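PDB 1H4V: histidyl-trna synthetase, which attaches L-histidine to its cognate tRNA(His) at the expense of ATP, releasing AMP and diphosphate, and works as a class II homodimeric synthetase. Local coordinates for residues Lys160-Ser164 against Val249-Glu254. Numbering follows the deposited sequence.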
ATOM      1  N   LYS A 160      23.839 -13.127  -7.965  1.00 32.37           N
ATOM      2  CA  LYS A 160      25.018 -12.604  -8.654  1.00 30.39           C
ATOM      3  C   LYS A 160      25.024 -11.071  -8.669  1.00 28.17           C
ATOM      4  O   LYS A 160      24.134 -10.442  -9.244  1.00 27.81           O
ATOM      5  CB  LYS A 160      25.073 -13.122 -10.103  1.00 34.60           C
ATOM      6  CG  LYS A 160      24.940 -14.637 -10.275  1.00 38.44           C
ATOM      7  CD  LYS A 160      26.133 -15.402  -9.713  1.00 44.92           C
ATOM      8  CE  LYS A 160      25.931 -16.916  -9.876  1.00 51.64           C
ATOM      9  NZ  LYS A 160      27.018 -17.733  -9.248  1.00 48.82           N
ATOM     10  N   VAL A 161      26.032 -10.479  -8.039  1.00 25.22           N
ATOM     11  CA  VAL A 161      26.160  -9.032  -7.997  1.00 23.77           C
ATOM     12  C   VAL A 161      27.084  -8.532  -9.101  1.00 23.55           C
ATOM     13  O   VAL A 161      28.244  -8.930  -9.177  1.00 25.01           O
ATOM     14  CB  VAL A 161      26.721  -8.566  -6.640  1.00 22.80           C
ATOM     15  CG1 VAL A 161      26.902  -7.054  -6.633  1.00 19.64           C
ATOM     16  CG2 VAL A 161      25.783  -8.995  -5.534  1.00 23.54           C
ATOM     17  N   LYS A 162      26.569  -7.661  -9.960  1.00 22.03           N
ATOM     18  CA  LYS A 162      27.374  -7.113 -11.042  1.00 20.99           C
ATOM     19  C   LYS A 162      27.560  -5.619 -10.845  1.00 20.19           C
ATOM     20  O   LYS A 162      26.604  -4.876 -10.659  1.00 20.32           O
ATOM     21  CB  LYS A 162      26.735  -7.447 -12.391  1.00 21.37           C
ATOM     22  CG  LYS A 162      26.672  -8.955 -12.579  1.00 24.53           C
ATOM     23  CD  LYS A 162      26.321  -9.386 -13.979  1.00 31.83           C
ATOM     24  CE  LYS A 162      26.292 -10.907 -14.064  1.00 34.72           C
ATOM     25  NZ  LYS A 162      27.555 -11.518 -13.531  1.00 35.98           N
ATOM     26  N   LEU A 163      28.817  -5.200 -10.857  1.00 21.56           N
ATOM     27  CA  LEU A 163      29.188  -3.815 -10.626  1.00 22.34           C
ATOM     28  C   LEU A 163      29.858  -3.186 -11.842  1.00 23.90           C
ATOM     29  O   LEU A 163      30.428  -3.876 -12.681  1.00 24.48           O
ATOM     30  CB  LEU A 163      30.125  -3.753  -9.411  1.00 20.46           C
ATOM     31  CG  LEU A 163      30.683  -2.403  -8.957  1.00 23.92           C
ATOM     32  CD1 LEU A 163      29.551  -1.479  -8.547  1.00 23.45           C
ATOM     33  CD2 LEU A 163      31.639  -2.618  -7.794  1.00 24.48           C
ATOM     34  N   SER A 164      29.783  -1.866 -11.931  1.00 24.67           N
ATOM     35  CA  SER A 164      30.385  -1.146 -13.037  1.00 24.65           C
ATOM     36  C   SER A 164      30.298   0.345 -12.776  1.00 25.00           C
ATOM     37  O   SER A 164      29.845   0.777 -11.712  1.00 23.91           O
ATOM     38  CB  SER A 164      29.660  -1.479 -14.345  1.00 26.04           C
ATOM     39  OG  SER A 164      30.211  -0.757 -15.437  1.00 29.86           O
ATOM     40  N   VAL A 249      31.038  -9.140   0.129  1.00 28.79           N
ATOM     41  CA  VAL A 249      29.989  -9.226  -0.882  1.00 28.28           C
ATOM     42  C   VAL A 249      30.628  -9.615  -2.211  1.00 28.41           C
ATOM     43  O   VAL A 249      31.380  -8.843  -2.805  1.00 27.52           O
ATOM     44  CB  VAL A 249      29.226  -7.880  -1.063  1.00 27.59           C
ATOM     45  CG1 VAL A 249      28.386  -7.915  -2.334  1.00 21.17           C
ATOM     46  CG2 VAL A 249      28.318  -7.633   0.134  1.00 28.39           C
ATOM     47  N   PRO A 250      30.350 -10.833  -2.684  1.00 28.35           N
ATOM     48  CA  PRO A 250      30.921 -11.283  -3.958  1.00 28.91           C
ATOM     49  C   PRO A 250      30.341 -10.495  -5.127  1.00 29.58           C
ATOM     50  O   PRO A 250      29.127 -10.417  -5.280  1.00 31.26           O
ATOM     51  CB  PRO A 250      30.525 -12.755  -4.012  1.00 25.69           C
ATOM     52  CG  PRO A 250      29.193 -12.764  -3.296  1.00 25.96           C
ATOM     53  CD  PRO A 250      29.465 -11.860  -2.104  1.00 27.83           C
ATOM     54  N   TYR A 251      31.208  -9.905  -5.943  1.00 30.34           N
ATOM     55  CA  TYR A 251      30.757  -9.145  -7.097  1.00 30.94           C
ATOM     56  C   TYR A 251      31.647  -9.410  -8.302  1.00 32.89           C
ATOM     57  O   TYR A 251      32.740  -9.965  -8.181  1.00 31.69           O
ATOM     58  CB  TYR A 251      30.747  -7.640  -6.808  1.00 28.91           C
ATOM     59  CG  TYR A 251      32.116  -7.009  -6.779  1.00 27.47           C
ATOM     60  CD1 TYR A 251      32.941  -7.142  -5.663  1.00 24.88           C
ATOM     61  CD2 TYR A 251      32.602  -6.298  -7.879  1.00 23.83           C
ATOM     62  CE1 TYR A 251      34.216  -6.581  -5.639  1.00 26.80           C
ATOM     63  CE2 TYR A 251      33.878  -5.735  -7.868  1.00 23.52           C
ATOM     64  CZ  TYR A 251      34.681  -5.881  -6.743  1.00 25.39           C
ATOM     65  OH  TYR A 251      35.943  -5.328  -6.707  1.00 26.63           O
ATOM     66  N   GLU A 252      31.166  -8.989  -9.465  1.00 33.57           N
ATOM     67  CA  GLU A 252      31.884  -9.173 -10.713  1.00 35.30           C
ATOM     68  C   GLU A 252      31.777  -7.874 -11.509  1.00 34.37           C
ATOM     69  O   GLU A 252      30.690  -7.312 -11.650  1.00 34.33           O
ATOM     70  CB  GLU A 252      31.246 -10.322 -11.498  1.00 39.92           C
ATOM     71  CG  GLU A 252      32.044 -10.803 -12.696  1.00 52.01           C
ATOM     72  CD  GLU A 252      32.761 -12.120 -12.432  1.00 59.53           C
ATOM     73  OE1 GLU A 252      33.561 -12.185 -11.469  1.00 59.27           O
ATOM     74  OE2 GLU A 252      32.523 -13.089 -13.193  1.00 63.48           O
ATOM     75  N   LEU A 253      32.903  -7.381 -12.010  1.00 33.43           N
ATOM     76  CA  LEU A 253      32.884  -6.164 -12.809  1.00 31.89           C
ATOM     77  C   LEU A 253      32.182  -6.519 -14.121  1.00 30.92           C
ATOM     78  O   LEU A 253      32.511  -7.525 -14.750  1.00 29.41           O
ATOM     79  CB  LEU A 253      34.313  -5.684 -13.072  1.00 34.42           C
ATOM     80  CG  LEU A 253      34.629  -4.240 -12.658  1.00 39.08           C
ATOM     81  CD1 LEU A 253      34.247  -4.022 -11.205  1.00 37.66           C
ATOM     82  CD2 LEU A 253      36.108  -3.957 -12.867  1.00 41.09           C
ATOM     83  N   GLU A 254      31.197  -5.711 -14.510  1.00 31.13           N
ATOM     84  CA  GLU A 254      30.423  -5.951 -15.731  1.00 31.30           C
ATOM     85  C   GLU A 254      30.479  -4.809 -16.730  1.00 30.52           C
ATOM     86  O   GLU A 254      29.730  -3.847 -16.610  1.00 29.47           O
ATOM     87  CB  GLU A 254      28.951  -6.199 -15.395  1.00 33.29           C
ATOM     88  CG  GLU A 254      28.494  -7.639 -15.521  1.00 43.96           C
ATOM     89  CD  GLU A 254      28.515  -8.165 -16.955  1.00 48.69           C
ATOM     90  OE1 GLU A 254      28.172  -9.354 -17.141  1.00 50.18           O
ATOM     91  OE2 GLU A 254      28.869  -7.404 -17.886  1.00 45.35           O
TER
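Leu163 lays CD2 obliquely against the ring of Tyr251, 3.8 Å from Tyr251 CD2. Beside this pair, Val161 brings CG1 to 3.9 Å from Tyr251 CB; chi1 of 178° sets that methyl anti to the backbone N, on the tyrosine side, while CG2 lies 4.3 Å from Val249 CG1. Helices 137-153 and 231-246 back this apolar face, and Glu241 of the latter hydrogen-bonds to Tyr251 OH. The parallel backbones are joined by three bonds: Glu252 N to Val161 O, Leu163 N to Glu252 O (2.9 Å, 168° at the hydrogen) and Glu254 N to Leu163 O (2.7 Å). Strand 251-253 is the outermost strand, within this chain, of the mixed catalytic sheet, with strand 267-272 on the far side of 160-164. On the opposite face from Leu163, with Glu252, Lys162 crosses the side chain of Glu254, which follows the strand; Lys162 NZ and Glu254 OE1, 4.3 Å apart, are too distant for a salt bridge, while Glu254 OE2 accepts from Ala256 N. An alanine in place of Glu254 would probably deprive Lys162 of its nearer carboxylate, leaving that of Glu252, and Ala256 N of its side-chain acceptor. Main-chain bonds and apolar contacts thus hold this edge; the two glutamates probably add only diffuse attraction for Lys162.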